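Local coordinates for matrix protein VP40 (Lake Victoria marburgvirus, PDB 5B0V) that drives assembly and budding of Marburg virus particles as the viral matrix protein, a dimer that reorganises into multimers at the plasma membrane, at residues Phe75-Ile80 with Leu181-Gln186; Ala96-Gly101 with Gln157-Asn162; Gly120-Thr125 with Val135-Leu140. All coordinates share one frame; numbering follows the deposited sequence.

Interaction 1 (Phe75-Ile80 with Leu181-Gln186); sequences FTLEAI and LVLSVQ
Phe75 and Val185 sit across from one another at one end of an antiparallel strand pair, Phe75-Ile80 against Leu181-Gln186, two central neighbours in a mixed beta-sheet of the VP40 fold. They form a non-hydrogen-bonded pair, their side chains side by side on the same face. Phe75 has CG anti to its carbonyl carbon (chi1 -66°), and this lays the ring alongside the valine: Val185 CG1 sits over one ring face as a CH-pi contact, 4.3 Å from the centroid, while Val185 CG2 meets Phe75 CD2 at 3.8 Å. Leu117, on helix 110-119, also packs on Phe75 and on Leu183, so the helix covers the Phe75-Leu183 end of this face.

Further along the same face the leucines interleave. Leu77 sends CD2 across to the other strand, where it touches Leu183 CD1 at 4.0 Å and Leu181 CG at 4.1 Å. The opposite face carries Thr76, Glu78, Val182 and Ser184. Here the extended Glu78 chain starts beside Val182 O and carries its carboxylate out from the sheet; Thr258 packs against both Glu78 and Ser184, and Val58 of strand 56-59 against Val182 and Ser184.

Two hydrogen-bonded pairs hold the backbones in register. Thr76 and Ser184 exchange N-H and C=O both ways, and so do Glu78 and Val182, where the bond from Glu78 N to Val182 O is nearly straight at 173°. The far end closes on a small residue: Ala79 CB is met by Leu181 CD1 at 3.7 Å.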
loop_
_atom_site.group_PDB
_atom_site.type_symbol
_atom_site.label_atom_id
_atom_site.label_comp_id
_atom_site.label_asym_id
_atom_site.label_seq_id
_atom_site.Cartn_x
_atom_site.Cartn_y
_atom_site.Cartn_z
ATOM N N PHE A 75 -5.257 -12.340 1.886
ATOM C CA PHE A 75 -5.588 -11.076 1.229
ATOM C C PHE A 75 -7.053 -11.071 0.811
ATOM O O PHE A 75 -7.502 -11.974 0.094
ATOM C CB PHE A 75 -4.736 -10.930 -0.032
ATOM C CG PHE A 75 -3.289 -10.796 0.242
ATOM C CD1 PHE A 75 -2.514 -11.912 0.523
ATOM C CD2 PHE A 75 -2.687 -9.558 0.214
ATOM C CE1 PHE A 75 -1.163 -11.777 0.788
ATOM C CE2 PHE A 75 -1.342 -9.424 0.461
ATOM C CZ PHE A 75 -0.580 -10.527 0.750
ATOM N N THR A 76 -7.770 -10.035 1.208
ATOM C CA THR A 76 -9.185 -9.891 0.878
ATOM C C THR A 76 -9.567 -8.447 0.560
ATOM O O THR A 76 -9.208 -7.520 1.292
ATOM C CB THR A 76 -10.041 -10.322 2.070
ATOM O OG1 THR A 76 -9.563 -11.573 2.535
ATOM C CG2 THR A 76 -11.493 -10.473 1.678
ATOM N N LEU A 77 -10.295 -8.239 -0.521
ATOM C CA LEU A 77 -10.919 -6.944 -0.746
ATOM C C LEU A 77 -12.294 -6.905 -0.089
ATOM O O LEU A 77 -13.112 -7.809 -0.246
ATOM C CB LEU A 77 -11.064 -6.649 -2.237
ATOM C CG LEU A 77 -9.794 -6.237 -2.959
ATOM C CD1 LEU A 77 -10.163 -5.976 -4.408
ATOM C CD2 LEU A 77 -9.153 -5.014 -2.311
ATOM N N GLU A 78 -12.540 -5.809 0.608
ATOM C CA GLU A 78 -13.834 -5.525 1.204
ATOM C C GLU A 78 -14.409 -4.361 0.464
ATOM O O GLU A 78 -13.754 -3.329 0.371
ATOM C CB GLU A 78 -13.646 -5.160 2.653
ATOM C CG GLU A 78 -12.861 -6.198 3.435
ATOM C CD GLU A 78 -13.061 -5.977 4.929
ATOM O OE1 GLU A 78 -13.335 -4.820 5.310
ATOM O OE2 GLU A 78 -12.962 -6.929 5.730
ATOM N N ALA A 79 -15.613 -4.511 -0.077
ATOM C CA ALA A 79 -16.161 -3.488 -0.963
ATOM C C ALA A 79 -17.497 -2.970 -0.496
ATOM O O ALA A 79 -18.241 -3.672 0.160
ATOM C CB ALA A 79 -16.296 -4.027 -2.366
ATOM N N ILE A 80 -17.749 -1.710 -0.828
ATOM C CA ILE A 80 -19.069 -1.139 -0.813
ATOM C C ILE A 80 -19.524 -0.914 -2.264
ATOM O O ILE A 80 -18.787 -0.397 -3.085
ATOM C CB ILE A 80 -19.091 0.205 -0.094
ATOM C CG1 ILE A 80 -18.486 0.083 1.307
ATOM C CG2 ILE A 80 -20.530 0.724 -0.023
ATOM C CD1 ILE A 80 -19.339 -0.680 2.286
ATOM N N LEU A 181 -13.435 0.800 -1.285
ATOM C CA LEU A 181 -12.648 -0.416 -1.321
ATOM C C LEU A 181 -11.608 -0.457 -0.204
ATOM O O LEU A 181 -10.900 0.506 0.039
ATOM C CB LEU A 181 -12.008 -0.510 -2.684
ATOM C CG LEU A 181 -11.731 -1.904 -3.227
ATOM C CD1 LEU A 181 -12.966 -2.794 -3.263
ATOM C CD2 LEU A 181 -11.128 -1.763 -4.623
ATOM N N VAL A 182 -11.562 -1.560 0.516
ATOM C CA VAL A 182 -10.552 -1.751 1.546
ATOM C C VAL A 182 -9.822 -3.089 1.305
ATOM O O VAL A 182 -10.465 -4.124 1.100
ATOM C CB VAL A 182 -11.157 -1.762 2.962
ATOM C CG1 VAL A 182 -10.120 -2.208 3.997
ATOM C CG2 VAL A 182 -11.687 -0.407 3.335
ATOM N N LEU A 183 -8.484 -3.040 1.313
ATOM C CA LEU A 183 -7.663 -4.231 1.234
ATOM C C LEU A 183 -7.262 -4.710 2.612
ATOM O O LEU A 183 -6.465 -4.052 3.300
ATOM C CB LEU A 183 -6.406 -3.936 0.468
ATOM C CG LEU A 183 -5.383 -5.074 0.482
ATOM C CD1 LEU A 183 -5.835 -6.247 -0.379
ATOM C CD2 LEU A 183 -4.048 -4.544 0.017
ATOM N N SER A 184 -7.802 -5.868 3.008
ATOM C CA SER A 184 -7.434 -6.523 4.263
ATOM C C SER A 184 -6.262 -7.469 4.048
ATOM O O SER A 184 -6.292 -8.283 3.126
ATOM C CB SER A 184 -8.596 -7.320 4.819
ATOM O OG SER A 184 -8.225 -7.865 6.069
ATOM N N VAL A 185 -5.224 -7.346 4.870
ATOM C CA VAL A 185 -4.102 -8.275 4.836
ATOM C C VAL A 185 -3.909 -8.826 6.235
ATOM O O VAL A 185 -3.560 -8.105 7.151
ATOM C CB VAL A 185 -2.790 -7.633 4.344
ATOM C CG1 VAL A 185 -1.703 -8.665 4.285
ATOM C CG2 VAL A 185 -2.967 -7.030 2.970
ATOM N N GLN A 186 -4.139 -10.120 6.398
ATOM C CA GLN A 186 -4.063 -10.717 7.705
ATOM C C GLN A 186 -3.073 -11.853 7.700
ATOM O O GLN A 186 -3.087 -12.687 6.814
ATOM C CB GLN A 186 -5.417 -11.225 8.087
ATOM C CG GLN A 186 -6.468 -10.165 7.955
ATOM C CD GLN A 186 -7.783 -10.581 8.561
ATOM O OE1 GLN A 186 -8.430 -11.559 8.121
ATOM N NE2 GLN A 186 -8.203 -9.828 9.583
#

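Interaction 2 (Ala96-Gly101 with Gln157-Asn162); sequences AWLPLG and QAFIQN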
loop_
_atom_site.group_PDB
_atom_site.type_symbol
_atom_site.label_atom_id
_atom_site.label_comp_id
_atom_site.label_asym_id
_atom_site.label_seq_id
_atom_site.Cartn_x
_atom_site.Cartn_y
_atom_site.Cartn_z
ATOM N N ALA A 96 -19.539 -6.167 0.451
ATOM C CA ALA A 96 -19.189 -7.486 -0.063
ATOM C C ALA A 96 -17.732 -7.827 0.224
ATOM O O ALA A 96 -16.859 -6.944 0.256
ATOM C CB ALA A 96 -19.430 -7.531 -1.552
ATOM N N TRP A 97 -17.476 -9.125 0.351
ATOM C CA TRP A 97 -16.160 -9.643 0.734
ATOM C C TRP A 97 -15.564 -10.515 -0.348
ATOM O O TRP A 97 -16.134 -11.516 -0.718
ATOM C CB TRP A 97 -16.307 -10.428 2.029
ATOM C CG TRP A 97 -16.592 -9.490 3.168
ATOM C CD1 TRP A 97 -15.663 -8.888 3.974
ATOM C CD2 TRP A 97 -17.872 -9.008 3.598
ATOM N NE1 TRP A 97 -16.294 -8.082 4.895
ATOM C CE2 TRP A 97 -17.645 -8.148 4.690
ATOM C CE3 TRP A 97 -19.190 -9.239 3.184
ATOM C CZ2 TRP A 97 -18.683 -7.511 5.376
ATOM C CZ3 TRP A 97 -20.246 -8.595 3.877
ATOM C CH2 TRP A 97 -19.972 -7.743 4.959
ATOM N N LEU A 98 -14.388 -10.131 -0.818
ATOM C CA LEU A 98 -13.799 -10.681 -2.025
ATOM C C LEU A 98 -12.401 -11.224 -1.735
ATOM O O LEU A 98 -11.418 -10.483 -1.733
ATOM C CB LEU A 98 -13.733 -9.572 -3.079
ATOM C CG LEU A 98 -15.099 -8.915 -3.348
ATOM C CD1 LEU A 98 -14.966 -7.598 -4.090
ATOM C CD2 LEU A 98 -15.997 -9.838 -4.127
ATOM N N PRO A 99 -12.299 -12.512 -1.424
ATOM C CA PRO A 99 -10.979 -13.113 -1.230
ATOM C C PRO A 99 -10.154 -13.027 -2.495
ATOM O O PRO A 99 -10.695 -13.198 -3.576
ATOM C CB PRO A 99 -11.313 -14.565 -0.945
ATOM C CG PRO A 99 -12.633 -14.483 -0.286
ATOM C CD PRO A 99 -13.378 -13.379 -0.950
ATOM N N LEU A 100 -8.867 -12.754 -2.371
ATOM C CA LEU A 100 -7.966 -12.749 -3.527
ATOM C C LEU A 100 -6.921 -13.830 -3.446
ATOM O O LEU A 100 -6.240 -14.064 -4.423
ATOM C CB LEU A 100 -7.198 -11.436 -3.610
ATOM C CG LEU A 100 -8.008 -10.141 -3.545
ATOM C CD1 LEU A 100 -7.019 -8.991 -3.528
ATOM C CD2 LEU A 100 -8.955 -10.017 -4.723
ATOM N N GLY A 101 -6.749 -14.441 -2.274
ATOM C CA GLY A 101 -5.767 -15.484 -2.102
ATOM C C GLY A 101 -5.010 -15.460 -0.799
ATOM O O GLY A 101 -4.992 -14.468 -0.068
ATOM N N GLN A 157 -10.283 -10.701 -11.180
ATOM C CA GLN A 157 -10.717 -11.826 -10.380
ATOM C C GLN A 157 -12.253 -11.916 -10.414
ATOM O O GLN A 157 -12.952 -10.932 -10.173
ATOM C CB GLN A 157 -10.219 -11.613 -8.954
ATOM C CG GLN A 157 -10.763 -12.564 -7.900
ATOM C CD GLN A 157 -9.990 -13.857 -7.867
ATOM O OE1 GLN A 157 -8.933 -13.918 -7.271
ATOM N NE2 GLN A 157 -10.518 -14.890 -8.492
ATOM N N ALA A 158 -12.769 -13.104 -10.705
ATOM C CA ALA A 158 -14.210 -13.334 -10.792
ATOM C C ALA A 158 -14.770 -13.991 -9.536
ATOM O O ALA A 158 -14.066 -14.715 -8.830
ATOM C CB ALA A 158 -14.513 -14.180 -12.001
ATOM N N PHE A 159 -16.042 -13.728 -9.256
ATOM C CA PHE A 159 -16.740 -14.350 -8.130
ATOM C C PHE A 159 -18.106 -14.728 -8.623
ATOM O O PHE A 159 -18.673 -13.985 -9.427
ATOM C CB PHE A 159 -16.882 -13.365 -6.984
ATOM C CG PHE A 159 -15.580 -12.878 -6.469
ATOM C CD1 PHE A 159 -14.970 -11.755 -7.000
ATOM C CD2 PHE A 159 -14.939 -13.571 -5.481
ATOM C CE1 PHE A 159 -13.738 -11.337 -6.541
ATOM C CE2 PHE A 159 -13.713 -13.158 -5.008
ATOM C CZ PHE A 159 -13.112 -12.041 -5.539
ATOM N N ILE A 160 -18.643 -15.861 -8.172
ATOM C CA ILE A 160 -20.055 -16.152 -8.457
ATOM C C ILE A 160 -20.842 -15.010 -7.849
ATOM O O ILE A 160 -20.550 -14.561 -6.753
ATOM C CB ILE A 160 -20.546 -17.502 -7.881
ATOM C CG1 ILE A 160 -19.999 -18.688 -8.694
ATOM C CG2 ILE A 160 -22.053 -17.615 -7.943
ATOM C CD1 ILE A 160 -18.614 -19.190 -8.278
ATOM N N GLN A 161 -21.818 -14.514 -8.579
ATOM C CA GLN A 161 -22.560 -13.370 -8.109
ATOM C C GLN A 161 -23.199 -13.660 -6.778
ATOM O O GLN A 161 -23.180 -12.829 -5.895
ATOM C CB GLN A 161 -23.632 -12.969 -9.109
ATOM C CG GLN A 161 -24.203 -11.599 -8.833
ATOM C CD GLN A 161 -25.440 -11.314 -9.649
ATOM O OE1 GLN A 161 -25.403 -10.541 -10.612
ATOM N NE2 GLN A 161 -26.546 -11.951 -9.282
ATOM N N ASN A 162 -23.788 -14.829 -6.617
ATOM C CA ASN A 162 -24.520 -15.083 -5.384
ATOM C C ASN A 162 -23.614 -15.163 -4.160
ATOM O O ASN A 162 -24.079 -15.419 -3.067
ATOM C CB ASN A 162 -25.445 -16.306 -5.519
ATOM C CG ASN A 162 -24.685 -17.586 -5.892
ATOM O OD1 ASN A 162 -23.771 -18.016 -5.177
ATOM N ND2 ASN A 162 -25.050 -18.194 -7.022
HETATM O O HOH W 1 -6.887 -12.529 -6.662
#
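Leu98 lies over the ring of Phe159 where two beta-sheets pack on each other: strand 91-104, an outer strand of the mixed sheet within this chain, meets strand 156-160, at the border of the three-stranded antiparallel sheet. The axes of the two short strand segments come no closer than 8.6 Å, and no direct hydrogen bond joins them, so side chains bridge the gap.

The tight part is built round the Phe159 ring. Leu98 CD2 stands over the centre of one face, a CH-pi contact 3.6 Å from the centroid and only 13° off the ring normal, while Leu98 CB touches CZ of Phe159 at 3.5 Å. With its CG anti to the carbonyl carbon (chi1 -60°), Phe159 reaches its far edge as far as the backbone of the other strand. There Pro99 O lies in the ring plane, 3.3 Å from Phe159 CZ, and Pro99 CD is a looser neighbour of CE2. Val135 and Val137 of the adjoining strand also pack on Phe159, and Leu77 on Leu98.

Toward Leu100 the fit slackens, and an ordered water sits beside the partly exposed Gln157. Gln157 CG stays 4.5 Å from Leu100 CD2. Beyond CG the chain bends at chi2 (83°), which brings OE1 to the water; the same water lies 2.8 Å from Leu100 O. Leu100 and Gly101 form a classic beta bulge opposite Phe75.

The chemistry therefore changes along the contact. Apolar groups close round the aromatic ring at one end, whereas at the other two oxygens, neither able to donate to its counterpart, would be linked, as modelled, by a water placed to donate to both.

Interaction 3 (Gly120-Thr125 with Val135-Leu140); sequences GSYTIT and VRVNRL
Tyr122 and Arg139 cross obliquely on one face of the beta hairpin formed by strands 122-128 and 133-139. The aliphatic part of the arginine does the touching: CG comes within 3.3 Å of Tyr122 CE2, and CD lies near the phenol oxygen. Ring and guanidinium planes are turned 47° from one another, so the two groups do not stack. Beyond them Arg139 NE passes Gly120 CA, which meets the guanidinium at its edge. The Tyr122 hydroxyl bonds to Leu117 O in the preceding helix.

The same face continues with Ile124, whose CD1 touches Val135 CG2 at 3.5 Å, and with Val137 beside the tyrosine.

On the reverse face Thr125 and Asn138 meet at about a right angle, two residues out of register, Asn138 being paired with Thr123. Thr125 OG1 takes the position between its backbone N and carbonyl carbon (chi1 46°) and receives a hydrogen bond of 3.1 Å from Asn138 ND2, lying almost in that amide's plane. The end of Arg136 leads away from Gly120-Thr125: NH1 bonds Asn156 OD1, and Phe127 gives a cation-pi contact.

Paired backbone bonds join Thr123 with Asn138 and Thr125 with Arg136, and Leu140 N reaches Ser121 O. Across the Tyr122 face the contacts are mainly hydrocarbon, the arginine adding its methylenes, while on the other a side-chain bond links two successive hydrogen-bonded pairs.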
loop_
_atom_site.group_PDB
_atom_site.type_symbol
_atom_site.label_atom_id
_atom_site.label_comp_id
_atom_site.label_asym_id
_atom_site.label_seq_id
_atom_site.Cartn_x
_atom_site.Cartn_y
_atom_site.Cartn_z
ATOM N N GLY A 120 -3.448 -0.050 -7.112
ATOM C CA GLY A 120 -4.359 -0.359 -8.200
ATOM C C GLY A 120 -5.683 0.394 -8.137
ATOM O O GLY A 120 -6.221 0.639 -7.051
ATOM N N SER A 121 -6.193 0.762 -9.311
ATOM C CA SER A 121 -7.545 1.261 -9.468
ATOM C C SER A 121 -8.438 0.103 -9.873
ATOM O O SER A 121 -8.164 -0.570 -10.878
ATOM C CB SER A 121 -7.598 2.320 -10.559
ATOM O OG SER A 121 -7.367 3.613 -10.019
ATOM N N TYR A 122 -9.528 -0.109 -9.133
ATOM C CA TYR A 122 -10.433 -1.207 -9.407
ATOM C C TYR A 122 -11.835 -0.835 -9.918
ATOM O O TYR A 122 -12.380 0.214 -9.605
ATOM C CB TYR A 122 -10.544 -2.078 -8.164
ATOM C CG TYR A 122 -9.213 -2.575 -7.680
ATOM C CD1 TYR A 122 -8.405 -1.773 -6.893
ATOM C CD2 TYR A 122 -8.747 -3.839 -8.025
ATOM C CE1 TYR A 122 -7.176 -2.216 -6.439
ATOM C CE2 TYR A 122 -7.517 -4.287 -7.571
ATOM C CZ TYR A 122 -6.730 -3.464 -6.781
ATOM O OH TYR A 122 -5.507 -3.887 -6.321
ATOM N N THR A 123 -12.393 -1.753 -10.704
ATOM C CA THR A 123 -13.704 -1.650 -11.316
ATOM C C THR A 123 -14.439 -2.950 -11.116
ATOM O O THR A 123 -13.827 -3.989 -10.948
ATOM C CB THR A 123 -13.492 -1.381 -12.819
ATOM O OG1 THR A 123 -13.253 0.011 -12.960
ATOM C CG2 THR A 123 -14.658 -1.719 -13.700
ATOM N N ILE A 124 -15.762 -2.885 -11.125
ATOM C CA ILE A 124 -16.584 -4.097 -11.078
ATOM C C ILE A 124 -17.406 -4.218 -12.363
ATOM O O ILE A 124 -17.945 -3.228 -12.848
ATOM C CB ILE A 124 -17.472 -4.120 -9.814
ATOM C CG1 ILE A 124 -17.803 -5.547 -9.432
ATOM C CG2 ILE A 124 -18.746 -3.333 -10.008
ATOM C CD1 ILE A 124 -18.467 -5.652 -8.074
ATOM N N THR A 125 -17.467 -5.418 -12.919
ATOM C CA THR A 125 -18.259 -5.696 -14.108
ATOM C C THR A 125 -19.008 -6.995 -13.887
ATOM O O THR A 125 -18.792 -7.683 -12.897
ATOM C CB THR A 125 -17.385 -5.834 -15.365
ATOM O OG1 THR A 125 -16.267 -6.672 -15.071
ATOM C CG2 THR A 125 -16.891 -4.480 -15.827
ATOM N N VAL A 135 -19.331 -11.947 -11.327
ATOM C CA VAL A 135 -18.986 -10.548 -11.100
ATOM C C VAL A 135 -17.460 -10.462 -11.128
ATOM O O VAL A 135 -16.794 -11.199 -10.405
ATOM C CB VAL A 135 -19.593 -10.083 -9.762
ATOM C CG1 VAL A 135 -18.807 -10.663 -8.617
ATOM C CG2 VAL A 135 -19.615 -8.582 -9.609
ATOM N N ARG A 136 -16.911 -9.610 -11.983
ATOM C CA ARG A 136 -15.459 -9.488 -12.123
ATOM C C ARG A 136 -14.955 -8.173 -11.585
ATOM O O ARG A 136 -15.337 -7.103 -12.078
ATOM C CB ARG A 136 -15.060 -9.579 -13.589
ATOM C CG ARG A 136 -13.584 -9.860 -13.799
ATOM C CD ARG A 136 -13.150 -9.552 -15.223
ATOM N NE ARG A 136 -13.864 -10.353 -16.212
ATOM C CZ ARG A 136 -13.694 -11.665 -16.415
ATOM N NH1 ARG A 136 -12.821 -12.378 -15.698
ATOM N NH2 ARG A 136 -14.422 -12.277 -17.351
ATOM N N VAL A 137 -14.099 -8.226 -10.580
ATOM C CA VAL A 137 -13.437 -7.008 -10.167
ATOM C C VAL A 137 -12.093 -6.913 -10.881
ATOM O O VAL A 137 -11.303 -7.846 -10.869
ATOM C CB VAL A 137 -13.329 -6.844 -8.650
ATOM C CG1 VAL A 137 -12.968 -8.142 -7.986
ATOM C CG2 VAL A 137 -12.316 -5.765 -8.297
ATOM N N ASN A 138 -11.890 -5.769 -11.534
ATOM C CA ASN A 138 -10.772 -5.529 -12.420
ATOM C C ASN A 138 -9.778 -4.556 -11.832
ATOM O O ASN A 138 -10.159 -3.533 -11.304
ATOM C CB ASN A 138 -11.279 -4.928 -13.715
ATOM C CG ASN A 138 -12.262 -5.825 -14.423
ATOM O OD1 ASN A 138 -11.869 -6.764 -15.107
ATOM N ND2 ASN A 138 -13.552 -5.525 -14.281
ATOM N N ARG A 139 -8.498 -4.882 -11.943
ATOM C CA ARG A 139 -7.449 -3.974 -11.541
ATOM C C ARG A 139 -6.866 -3.405 -12.816
ATOM O O ARG A 139 -6.333 -4.145 -13.633
ATOM C CB ARG A 139 -6.362 -4.684 -10.739
ATOM C CG ARG A 139 -5.452 -3.716 -10.029
ATOM C CD ARG A 139 -4.178 -4.316 -9.472
ATOM N NE ARG A 139 -3.167 -3.295 -9.705
ATOM C CZ ARG A 139 -1.921 -3.479 -10.066
ATOM N NH1 ARG A 139 -1.439 -4.687 -10.264
ATOM N NH2 ARG A 139 -1.153 -2.420 -10.246
ATOM N N LEU A 140 -6.946 -2.087 -12.968
ATOM C CA LEU A 140 -6.613 -1.452 -14.244
ATOM C C LEU A 140 -5.110 -1.461 -14.527
ATOM O O LEU A 140 -4.271 -1.453 -13.622
ATOM C CB LEU A 140 -7.209 -0.037 -14.321
ATOM C CG LEU A 140 -8.748 -0.079 -14.165
ATOM C CD1 LEU A 140 -9.348 1.306 -13.989
ATOM C CD2 LEU A 140 -9.426 -0.808 -15.318
#

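How the interactions relate
Interactions 1 and 3 are both antiparallel strand pairings, but in different sheets; interaction 2 is one place where those sheets meet through side chains. Another is the touch of Leu181 CD2 on Tyr122 CD1, 3.5 Å apart, between interactions 1 and 3. Interaction 1 is the buried one, and interactions 2 and 3 are partly buried. The segments are joined through neighbouring strands by probable hydrogen bonds: Leu77 O with Leu98 N between interactions 1 and 2, and Phe159 O with Val135 N between interactions 2 and 3. Backbone hydrogen bonds dominate within each sheet, whereas interaction 2 rests mainly on Leu98 against an aromatic ring, with a water at its looser end.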